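Local coordinates for transposon Tn7 transposition protein TnsA (Escherichia coli, PDB 1T0F) that forms the Tn7 transposase together with TnsB and, as a metal-dependent, restriction-enzyme-like endonuclease, carries out the 5'-strand DNA breakage of transposition, at residues S91-I96 against I102-I107; L151-W156 against I161-F166. All coordinates share one frame; numbering follows the deposited sequence.

Contact 1: S91-I96 against I102-I107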
ATOM      1  N   SER A  91       3.488  -9.828 -21.945  1.00 28.32           N
ATOM      2  CA  SER A  91       4.416 -10.599 -22.762  1.00 28.81           C
ATOM      3  C   SER A  91       5.582 -11.110 -21.919  1.00 28.91           C
ATOM      4  O   SER A  91       6.095 -12.206 -22.159  1.00 26.95           O
ATOM      5  CB  SER A  91       4.927  -9.765 -23.947  1.00 31.55           C
ATOM      6  OG  SER A  91       5.599  -8.590 -23.528  1.00 34.06           O
ATOM      7  N   ASP A  92       5.999 -10.325 -20.926  1.00 27.74           N
ATOM      8  CA  ASP A  92       7.092 -10.751 -20.056  1.00 27.83           C
ATOM      9  C   ASP A  92       6.621 -11.829 -19.082  1.00 24.87           C
ATOM     10  O   ASP A  92       7.285 -12.845 -18.927  1.00 25.94           O
ATOM     11  CB  ASP A  92       7.670  -9.576 -19.248  1.00 31.18           C
ATOM     12  CG  ASP A  92       8.586  -8.680 -20.072  1.00 36.01           C
ATOM     13  OD1 ASP A  92       9.353  -9.207 -20.909  1.00 36.64           O
ATOM     14  OD2 ASP A  92       8.551  -7.448 -19.870  1.00 38.62           O
ATOM     15  N   THR A  93       5.484 -11.622 -18.421  1.00 23.83           N
ATOM     16  CA  THR A  93       5.022 -12.635 -17.472  1.00 23.92           C
ATOM     17  C   THR A  93       4.641 -13.930 -18.202  1.00 25.14           C
ATOM     18  O   THR A  93       4.778 -15.023 -17.658  1.00 21.17           O
ATOM     19  CB  THR A  93       3.841 -12.130 -16.606  1.00 22.99           C
ATOM     20  OG1 THR A  93       2.719 -11.803 -17.431  1.00 24.64           O
ATOM     21  CG2 THR A  93       4.265 -10.881 -15.816  1.00 23.50           C
ATOM     22  N   ARG A  94       4.181 -13.798 -19.441  1.00 25.43           N
ATOM     23  CA  ARG A  94       3.822 -14.967 -20.240  1.00 28.52           C
ATOM     24  C   ARG A  94       5.060 -15.843 -20.431  1.00 26.76           C
ATOM     25  O   ARG A  94       5.022 -17.055 -20.214  1.00 26.83           O
ATOM     26  CB  ARG A  94       3.283 -14.519 -21.604  1.00 33.33           C
ATOM     27  CG  ARG A  94       3.152 -15.632 -22.631  1.00 41.63           C
ATOM     28  CD  ARG A  94       1.985 -16.552 -22.317  1.00 50.60           C
ATOM     29  NE  ARG A  94       1.990 -17.745 -23.165  1.00 56.51           N
ATOM     30  CZ  ARG A  94       1.113 -18.739 -23.067  1.00 57.79           C
ATOM     31  NH1 ARG A  94       0.147 -18.692 -22.158  1.00 59.18           N
ATOM     32  NH2 ARG A  94       1.209 -19.788 -23.875  1.00 60.03           N
ATOM     33  N   GLN A  95       6.165 -15.219 -20.827  1.00 26.70           N
ATOM     34  CA  GLN A  95       7.415 -15.939 -21.055  1.00 26.48           C
ATOM     35  C   GLN A  95       8.009 -16.489 -19.764  1.00 26.17           C
ATOM     36  O   GLN A  95       8.573 -17.578 -19.755  1.00 24.45           O
ATOM     37  CB  GLN A  95       8.437 -15.024 -21.740  1.00 28.74           C
ATOM     38  CG  GLN A  95       9.720 -15.728 -22.175  1.00 33.49           C
ATOM     39  CD  GLN A  95       9.462 -16.850 -23.176  1.00 36.19           C
ATOM     40  OE1 GLN A  95       8.850 -16.633 -24.224  1.00 36.87           O
ATOM     41  NE2 GLN A  95       9.930 -18.054 -22.856  1.00 35.77           N
ATOM     42  N   ILE A  96       7.891 -15.733 -18.673  1.00 25.65           N
ATOM     43  CA  ILE A  96       8.424 -16.179 -17.386  1.00 23.86           C
ATOM     44  C   ILE A  96       7.711 -17.450 -16.916  1.00 22.99           C
ATOM     45  O   ILE A  96       8.346 -18.390 -16.430  1.00 23.80           O
ATOM     46  CB  ILE A  96       8.270 -15.071 -16.306  1.00 23.45           C
ATOM     47  CG1 ILE A  96       9.166 -13.882 -16.663  1.00 24.15           C
ATOM     48  CG2 ILE A  96       8.657 -15.615 -14.924  1.00 22.26           C
ATOM     49  CD1 ILE A  96       8.922 -12.643 -15.810  1.00 25.84           C
ATOM     50  N   ILE A 102       5.270 -22.703 -14.664  1.00 26.89           N
ATOM     51  CA  ILE A 102       4.139 -22.268 -13.859  1.00 26.56           C
ATOM     52  C   ILE A 102       3.003 -21.867 -14.789  1.00 25.85           C
ATOM     53  O   ILE A 102       3.232 -21.203 -15.788  1.00 26.01           O
ATOM     54  CB  ILE A 102       4.506 -21.027 -12.997  1.00 26.04           C
ATOM     55  CG1 ILE A 102       5.563 -21.404 -11.957  1.00 27.74           C
ATOM     56  CG2 ILE A 102       3.260 -20.463 -12.330  1.00 25.02           C
ATOM     57  CD1 ILE A 102       6.001 -20.243 -11.079  1.00 29.56           C
ATOM     58  N   LYS A 103       1.781 -22.267 -14.463  1.00 26.24           N
ATOM     59  CA  LYS A 103       0.633 -21.898 -15.282  1.00 27.36           C
ATOM     60  C   LYS A 103       0.378 -20.407 -15.059  1.00 27.15           C
ATOM     61  O   LYS A 103       0.152 -19.976 -13.929  1.00 24.14           O
ATOM     62  CB  LYS A 103      -0.607 -22.693 -14.858  1.00 31.24           C
ATOM     63  CG  LYS A 103      -1.898 -22.275 -15.558  1.00 34.72           C
ATOM     64  CD  LYS A 103      -2.167 -23.092 -16.826  1.00 39.68           C
ATOM     65  CE  LYS A 103      -1.061 -22.954 -17.854  1.00 42.81           C
ATOM     66  NZ  LYS A 103      -1.351 -23.758 -19.081  1.00 46.61           N
ATOM     67  N   HIS A 104       0.421 -19.618 -16.125  1.00 26.13           N
ATOM     68  CA  HIS A 104       0.186 -18.186 -15.986  1.00 26.88           C
ATOM     69  C   HIS A 104      -1.230 -17.916 -15.469  1.00 28.45           C
ATOM     70  O   HIS A 104      -2.175 -18.625 -15.831  1.00 29.58           O
ATOM     71  CB  HIS A 104       0.370 -17.487 -17.335  1.00 27.65           C
ATOM     72  CG  HIS A 104       0.265 -15.996 -17.257  1.00 25.32           C
ATOM     73  ND1 HIS A 104       1.370 -15.172 -17.273  1.00 27.84           N
ATOM     74  CD2 HIS A 104      -0.808 -15.182 -17.139  1.00 24.83           C
ATOM     75  CE1 HIS A 104       0.978 -13.914 -17.168  1.00 23.81           C
ATOM     76  NE2 HIS A 104      -0.339 -13.893 -17.085  1.00 27.30           N
ATOM     77  N   PRO A 105      -1.392 -16.901 -14.596  1.00 26.59           N
ATOM     78  CA  PRO A 105      -2.699 -16.542 -14.039  1.00 26.54           C
ATOM     79  C   PRO A 105      -3.747 -16.419 -15.143  1.00 28.22           C
ATOM     80  O   PRO A 105      -3.538 -15.729 -16.145  1.00 25.43           O
ATOM     81  CB  PRO A 105      -2.420 -15.211 -13.351  1.00 27.22           C
ATOM     82  CG  PRO A 105      -1.043 -15.448 -12.789  1.00 24.19           C
ATOM     83  CD  PRO A 105      -0.319 -16.115 -13.950  1.00 26.36           C
ATOM     84  N   VAL A 106      -4.874 -17.092 -14.954  1.00 29.44           N
ATOM     85  CA  VAL A 106      -5.933 -17.070 -15.953  1.00 31.35           C
ATOM     86  C   VAL A 106      -7.297 -17.279 -15.306  1.00 31.44           C
ATOM     87  O   VAL A 106      -7.425 -18.025 -14.332  1.00 32.26           O
ATOM     88  CB  VAL A 106      -5.684 -18.177 -17.020  1.00 31.42           C
ATOM     89  CG1 VAL A 106      -5.546 -19.533 -16.339  1.00 32.29           C
ATOM     90  CG2 VAL A 106      -6.830 -18.210 -18.039  1.00 33.11           C
ATOM     91  N   ILE A 107      -8.303 -16.594 -15.839  1.00 30.01           N
ATOM     92  CA  ILE A 107      -9.673 -16.711 -15.354  1.00 29.99           C
ATOM     93  C   ILE A 107     -10.571 -16.926 -16.570  1.00 29.26           C
ATOM     94  O   ILE A 107     -10.571 -16.118 -17.496  1.00 26.72           O
ATOM     95  CB  ILE A 107     -10.135 -15.436 -14.627  1.00 30.35           C
ATOM     96  CG1 ILE A 107      -9.276 -15.198 -13.381  1.00 33.27           C
ATOM     97  CG2 ILE A 107     -11.600 -15.565 -14.241  1.00 31.16           C
ATOM     98  CD1 ILE A 107      -9.452 -16.240 -12.312  1.00 36.26           C
TER
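H104 lays its imidazole against the flank of helix 90-100 beside T93 and takes most of the surface buried here. Its CG lies anti to the backbone N (chi1 -175°), which carries the ring off the loop and toward the helix. The ring meets the helix with an edge: T93 O lies in the ring plane, and H104 ND1 donates to T93 O over 3.4 Å, a weak bond with an N-H...O angle of 152°. The other ring nitrogen, H104 NE2, is hydrogen-bonded to Q112 O, so the imidazole spans from the helix to the chain beyond the following hairpin. P105 CD covers one ring face, 3.3 Å above the plane and offset toward the rim.

T93, small and beta-branched, leaves room for the ring beside its carbonyl. Its CB stands 3.4 Å from H104 CE1, while OG1, set between the backbone N and carbonyl carbon (chi1 61°), is turned back and hydrogen-bonded to P90 O, within the first turn of the helix. The hydroxyl therefore serves its own helix, and the carbonyl serves the histidine.

R94 adds the outer border of the contact. Its backbone N is 3.8 Å from H104 ND1, but the side chain leaves the helix on the exposed side, with a long, weak ion pair from NH1 to D111 OD2.

Most of the contact, from T93 on, falls in a region assigned by similarity to a helix-turn-helix DNA-binding motif. V106, two residues after H104, has its backbone N hydrogen-bonded to a malonate that probably comes from the crystallisation liquor. Carbonyl partners at both ring nitrogens would be consistent with protons on both, but the weak ND1 bond and the nearby guanidinium of R94 leave the charge of H104 open.

Contact 2: L151-W156 against I161-F166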
ATOM      1  N   LEU A 151       6.485 -15.883 -10.009  1.00 19.82           N
ATOM      2  CA  LEU A 151       6.428 -15.221 -11.319  1.00 20.99           C
ATOM      3  C   LEU A 151       6.804 -13.751 -11.147  1.00 19.89           C
ATOM      4  O   LEU A 151       7.608 -13.195 -11.904  1.00 18.33           O
ATOM      5  CB  LEU A 151       5.015 -15.291 -11.900  1.00 21.72           C
ATOM      6  CG  LEU A 151       4.499 -16.655 -12.364  1.00 25.66           C
ATOM      7  CD1 LEU A 151       3.072 -16.495 -12.885  1.00 23.94           C
ATOM      8  CD2 LEU A 151       5.418 -17.217 -13.454  1.00 25.95           C
ATOM      9  N   GLU A 152       6.192 -13.129 -10.146  1.00 19.25           N
ATOM     10  CA  GLU A 152       6.425 -11.722  -9.840  1.00 19.20           C
ATOM     11  C   GLU A 152       7.884 -11.490  -9.448  1.00 19.13           C
ATOM     12  O   GLU A 152       8.505 -10.509  -9.869  1.00 18.61           O
ATOM     13  CB  GLU A 152       5.494 -11.290  -8.701  1.00 19.69           C
ATOM     14  CG  GLU A 152       5.508  -9.798  -8.416  1.00 20.99           C
ATOM     15  CD  GLU A 152       4.540  -9.400  -7.314  1.00 23.44           C
ATOM     16  OE1 GLU A 152       3.847 -10.287  -6.760  1.00 22.78           O
ATOM     17  OE2 GLU A 152       4.474  -8.193  -7.005  1.00 22.23           O
ATOM     18  N   ARG A 153       8.428 -12.394  -8.635  1.00 19.61           N
ATOM     19  CA  ARG A 153       9.815 -12.267  -8.202  1.00 20.73           C
ATOM     20  C   ARG A 153      10.740 -12.259  -9.410  1.00 20.69           C
ATOM     21  O   ARG A 153      11.608 -11.392  -9.535  1.00 19.93           O
ATOM     22  CB  ARG A 153      10.197 -13.419  -7.272  1.00 20.74           C
ATOM     23  CG  ARG A 153      11.608 -13.300  -6.699  1.00 23.10           C
ATOM     24  CD  ARG A 153      12.021 -14.592  -5.994  1.00 22.11           C
ATOM     25  NE  ARG A 153      12.321 -15.670  -6.939  1.00 22.02           N
ATOM     26  CZ  ARG A 153      13.441 -15.755  -7.652  1.00 25.50           C
ATOM     27  NH1 ARG A 153      14.387 -14.827  -7.538  1.00 26.73           N
ATOM     28  NH2 ARG A 153      13.616 -16.765  -8.492  1.00 25.38           N
ATOM     29  N   ARG A 154      10.551 -13.226 -10.305  1.00 19.69           N
ATOM     30  CA  ARG A 154      11.375 -13.322 -11.505  1.00 20.47           C
ATOM     31  C   ARG A 154      11.248 -12.091 -12.390  1.00 18.15           C
ATOM     32  O   ARG A 154      12.231 -11.643 -12.983  1.00 20.35           O
ATOM     33  CB  ARG A 154      11.000 -14.576 -12.306  1.00 21.02           C
ATOM     34  CG  ARG A 154      11.347 -15.862 -11.589  1.00 23.04           C
ATOM     35  CD  ARG A 154      11.077 -17.080 -12.466  1.00 26.40           C
ATOM     36  NE  ARG A 154      11.442 -18.317 -11.782  1.00 27.76           N
ATOM     37  CZ  ARG A 154      12.163 -19.289 -12.332  1.00 31.06           C
ATOM     38  NH1 ARG A 154      12.598 -19.170 -13.580  1.00 29.93           N
ATOM     39  NH2 ARG A 154      12.461 -20.376 -11.633  1.00 32.06           N
ATOM     40  N   TYR A 155      10.040 -11.550 -12.474  1.00 18.05           N
ATOM     41  CA  TYR A 155       9.782 -10.365 -13.286  1.00 20.85           C
ATOM     42  C   TYR A 155      10.684  -9.213 -12.852  1.00 20.97           C
ATOM     43  O   TYR A 155      11.422  -8.639 -13.657  1.00 20.73           O
ATOM     44  CB  TYR A 155       8.324  -9.926 -13.134  1.00 22.12           C
ATOM     45  CG  TYR A 155       7.947  -8.732 -13.989  1.00 26.76           C
ATOM     46  CD1 TYR A 155       7.552  -8.901 -15.319  1.00 27.56           C
ATOM     47  CD2 TYR A 155       7.990  -7.433 -13.475  1.00 25.51           C
ATOM     48  CE1 TYR A 155       7.206  -7.812 -16.111  1.00 27.67           C
ATOM     49  CE2 TYR A 155       7.649  -6.333 -14.265  1.00 27.17           C
ATOM     50  CZ  TYR A 155       7.255  -6.538 -15.584  1.00 28.79           C
ATOM     51  OH  TYR A 155       6.891  -5.478 -16.377  1.00 30.75           O
ATOM     52  N   TRP A 156      10.612  -8.862 -11.575  1.00 20.26           N
ATOM     53  CA  TRP A 156      11.436  -7.765 -11.081  1.00 20.29           C
ATOM     54  C   TRP A 156      12.929  -8.095 -11.074  1.00 21.10           C
ATOM     55  O   TRP A 156      13.766  -7.206 -11.260  1.00 21.92           O
ATOM     56  CB  TRP A 156      10.944  -7.343  -9.699  1.00 18.13           C
ATOM     57  CG  TRP A 156       9.594  -6.725  -9.783  1.00 18.64           C
ATOM     58  CD1 TRP A 156       8.422  -7.245  -9.330  1.00 17.86           C
ATOM     59  CD2 TRP A 156       9.266  -5.479 -10.411  1.00 21.96           C
ATOM     60  NE1 TRP A 156       7.377  -6.404  -9.635  1.00 19.72           N
ATOM     61  CE2 TRP A 156       7.869  -5.313 -10.301  1.00 20.93           C
ATOM     62  CE3 TRP A 156      10.018  -4.490 -11.060  1.00 22.29           C
ATOM     63  CZ2 TRP A 156       7.205  -4.199 -10.813  1.00 21.49           C
ATOM     64  CZ3 TRP A 156       9.356  -3.383 -11.571  1.00 23.73           C
ATOM     65  CH2 TRP A 156       7.963  -3.246 -11.444  1.00 22.61           C
ATOM     66  N   ILE A 161      15.257  -4.665 -10.364  1.00 21.75           N
ATOM     67  CA  ILE A 161      14.648  -3.793  -9.371  1.00 22.83           C
ATOM     68  C   ILE A 161      14.332  -4.628  -8.130  1.00 23.83           C
ATOM     69  O   ILE A 161      13.657  -5.652  -8.220  1.00 22.64           O
ATOM     70  CB  ILE A 161      13.345  -3.165  -9.910  1.00 24.01           C
ATOM     71  CG1 ILE A 161      13.681  -2.191 -11.052  1.00 26.49           C
ATOM     72  CG2 ILE A 161      12.593  -2.458  -8.784  1.00 23.23           C
ATOM     73  CD1 ILE A 161      12.467  -1.599 -11.729  1.00 31.61           C
ATOM     74  N   PRO A 162      14.821  -4.198  -6.952  1.00 23.59           N
ATOM     75  CA  PRO A 162      14.570  -4.936  -5.708  1.00 21.73           C
ATOM     76  C   PRO A 162      13.079  -5.137  -5.467  1.00 19.40           C
ATOM     77  O   PRO A 162      12.280  -4.211  -5.628  1.00 19.23           O
ATOM     78  CB  PRO A 162      15.203  -4.045  -4.635  1.00 22.90           C
ATOM     79  CG  PRO A 162      16.298  -3.334  -5.383  1.00 24.66           C
ATOM     80  CD  PRO A 162      15.622  -2.988  -6.695  1.00 23.28           C
ATOM     81  N   TRP A 163      12.710  -6.347  -5.068  1.00 20.08           N
ATOM     82  CA  TRP A 163      11.311  -6.684  -4.812  1.00 19.24           C
ATOM     83  C   TRP A 163      11.218  -7.390  -3.472  1.00 18.54           C
ATOM     84  O   TRP A 163      12.049  -8.254  -3.167  1.00 18.88           O
ATOM     85  CB  TRP A 163      10.797  -7.613  -5.916  1.00 20.80           C
ATOM     86  CG  TRP A 163       9.418  -8.142  -5.693  1.00 19.09           C
ATOM     87  CD1 TRP A 163       8.240  -7.507  -5.954  1.00 20.27           C
ATOM     88  CD2 TRP A 163       9.074  -9.446  -5.210  1.00 19.36           C
ATOM     89  NE1 TRP A 163       7.179  -8.340  -5.671  1.00 18.55           N
ATOM     90  CE2 TRP A 163       7.667  -9.536  -5.212  1.00 17.93           C
ATOM     91  CE3 TRP A 163       9.823 -10.548  -4.775  1.00 18.63           C
ATOM     92  CZ2 TRP A 163       6.991 -10.688  -4.798  1.00 16.98           C
ATOM     93  CZ3 TRP A 163       9.149 -11.694  -4.362  1.00 16.91           C
ATOM     94  CH2 TRP A 163       7.749 -11.753  -4.378  1.00 17.51           C
ATOM     95  N   PHE A 164      10.207  -7.025  -2.683  1.00 17.07           N
ATOM     96  CA  PHE A 164       9.993  -7.602  -1.361  1.00 18.90           C
ATOM     97  C   PHE A 164       8.530  -7.906  -1.110  1.00 19.98           C
ATOM     98  O   PHE A 164       7.636  -7.330  -1.736  1.00 19.85           O
ATOM     99  CB  PHE A 164      10.432  -6.618  -0.270  1.00 20.82           C
ATOM    100  CG  PHE A 164      11.834  -6.136  -0.420  1.00 20.52           C
ATOM    101  CD1 PHE A 164      12.892  -6.869   0.100  1.00 20.38           C
ATOM    102  CD2 PHE A 164      12.102  -4.958  -1.115  1.00 21.01           C
ATOM    103  CE1 PHE A 164      14.205  -6.441  -0.071  1.00 23.69           C
ATOM    104  CE2 PHE A 164      13.410  -4.518  -1.296  1.00 19.55           C
ATOM    105  CZ  PHE A 164      14.464  -5.259  -0.774  1.00 19.95           C
ATOM    106  N   ILE A 165       8.295  -8.796  -0.157  1.00 17.86           N
ATOM    107  CA  ILE A 165       6.950  -9.137   0.252  1.00 18.91           C
ATOM    108  C   ILE A 165       6.736  -8.518   1.637  1.00 18.45           C
ATOM    109  O   ILE A 165       7.623  -8.557   2.477  1.00 19.95           O
ATOM    110  CB  ILE A 165       6.765 -10.659   0.361  1.00 17.15           C
ATOM    111  CG1 ILE A 165       6.867 -11.289  -1.029  1.00 20.70           C
ATOM    112  CG2 ILE A 165       5.425 -10.970   1.017  1.00 17.37           C
ATOM    113  CD1 ILE A 165       7.019 -12.794  -0.984  1.00 21.71           C
ATOM    114  N   PHE A 166       5.570  -7.928   1.847  1.00 19.24           N
ATOM    115  CA  PHE A 166       5.215  -7.325   3.131  1.00 22.31           C
ATOM    116  C   PHE A 166       3.945  -7.992   3.632  1.00 21.51           C
ATOM    117  O   PHE A 166       2.982  -8.125   2.881  1.00 22.21           O
ATOM    118  CB  PHE A 166       4.929  -5.824   2.973  1.00 25.72           C
ATOM    119  CG  PHE A 166       6.051  -4.935   3.421  1.00 32.83           C
ATOM    120  CD1 PHE A 166       7.137  -4.683   2.584  1.00 35.43           C
ATOM    121  CD2 PHE A 166       6.026  -4.354   4.685  1.00 33.04           C
ATOM    122  CE1 PHE A 166       8.191  -3.856   3.005  1.00 37.73           C
ATOM    123  CE2 PHE A 166       7.063  -3.534   5.118  1.00 37.13           C
ATOM    124  CZ  PHE A 166       8.152  -3.282   4.275  1.00 38.62           C
TER
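W163 has CG anti to its backbone N (chi1 174°), which swings the indole off strand 163-166 toward helix 143-159, while W156 keeps CG beside its own N (chi1 -67°) and leans out to meet it. The two five-membered rings lie nearly parallel, with planes at 12°, but are slid so far apart that they barely overlap; W156 CD1 and W163 CD1 touch at 3.4 Å. Further along the W163 indole, R153 covers one face with its CA, and its CB packs 3.5 Å from W163 CZ3, so the aliphatic root of the arginine does the work while its guanidinium turns back to E150.

E152 reaches the edge of the same indole with an extended chain. W163 NE1 donates to E152 OE2 over 3.0 Å in a bent, weak bond, and OE2 is also held by T116 OG1 and by NE2 of Q133, a magnesium-binding residue. If an alanine replaced W163, E152 OE2 would probably lose one of its three partners and a gap would open between helix 143-159 and strand 163-166, where the indole packs on W156 and R153.

I161 CD1 sits at the W156 ring edge, 3.6 Å from CZ3, and I161 N bonds to W156 O at 3.1 Å, closing the turn. This is the helix-to-strand return of the beta-alpha-beta crossover 129-134, 143-159, 163-166, in a nuclease of the PD-(D/E)XK clan.

In the fold
Helix 143-159 ties the two contacts together. In contact 2 it packs on strand 163-166 of the central sheet; on another side it meets both segments of contact 1, with I96 and D92 on Y155 and P105 on L151. Contact 1 is thus an outer layer, its centre about 27 Å from the chain's centre, against about 19 Å for the centre of contact 2. Yet T93 and H104 are buried, whereas contact 2 leaves R153, I161 and W163 partly exposed, so distance from the centre and burial do not run together. Contact 1 depends on a histidine edge and one helix carbonyl. Contact 2, over twice as large, is mainly aromatic and aliphatic, with one carboxylate leading toward the magnesium site.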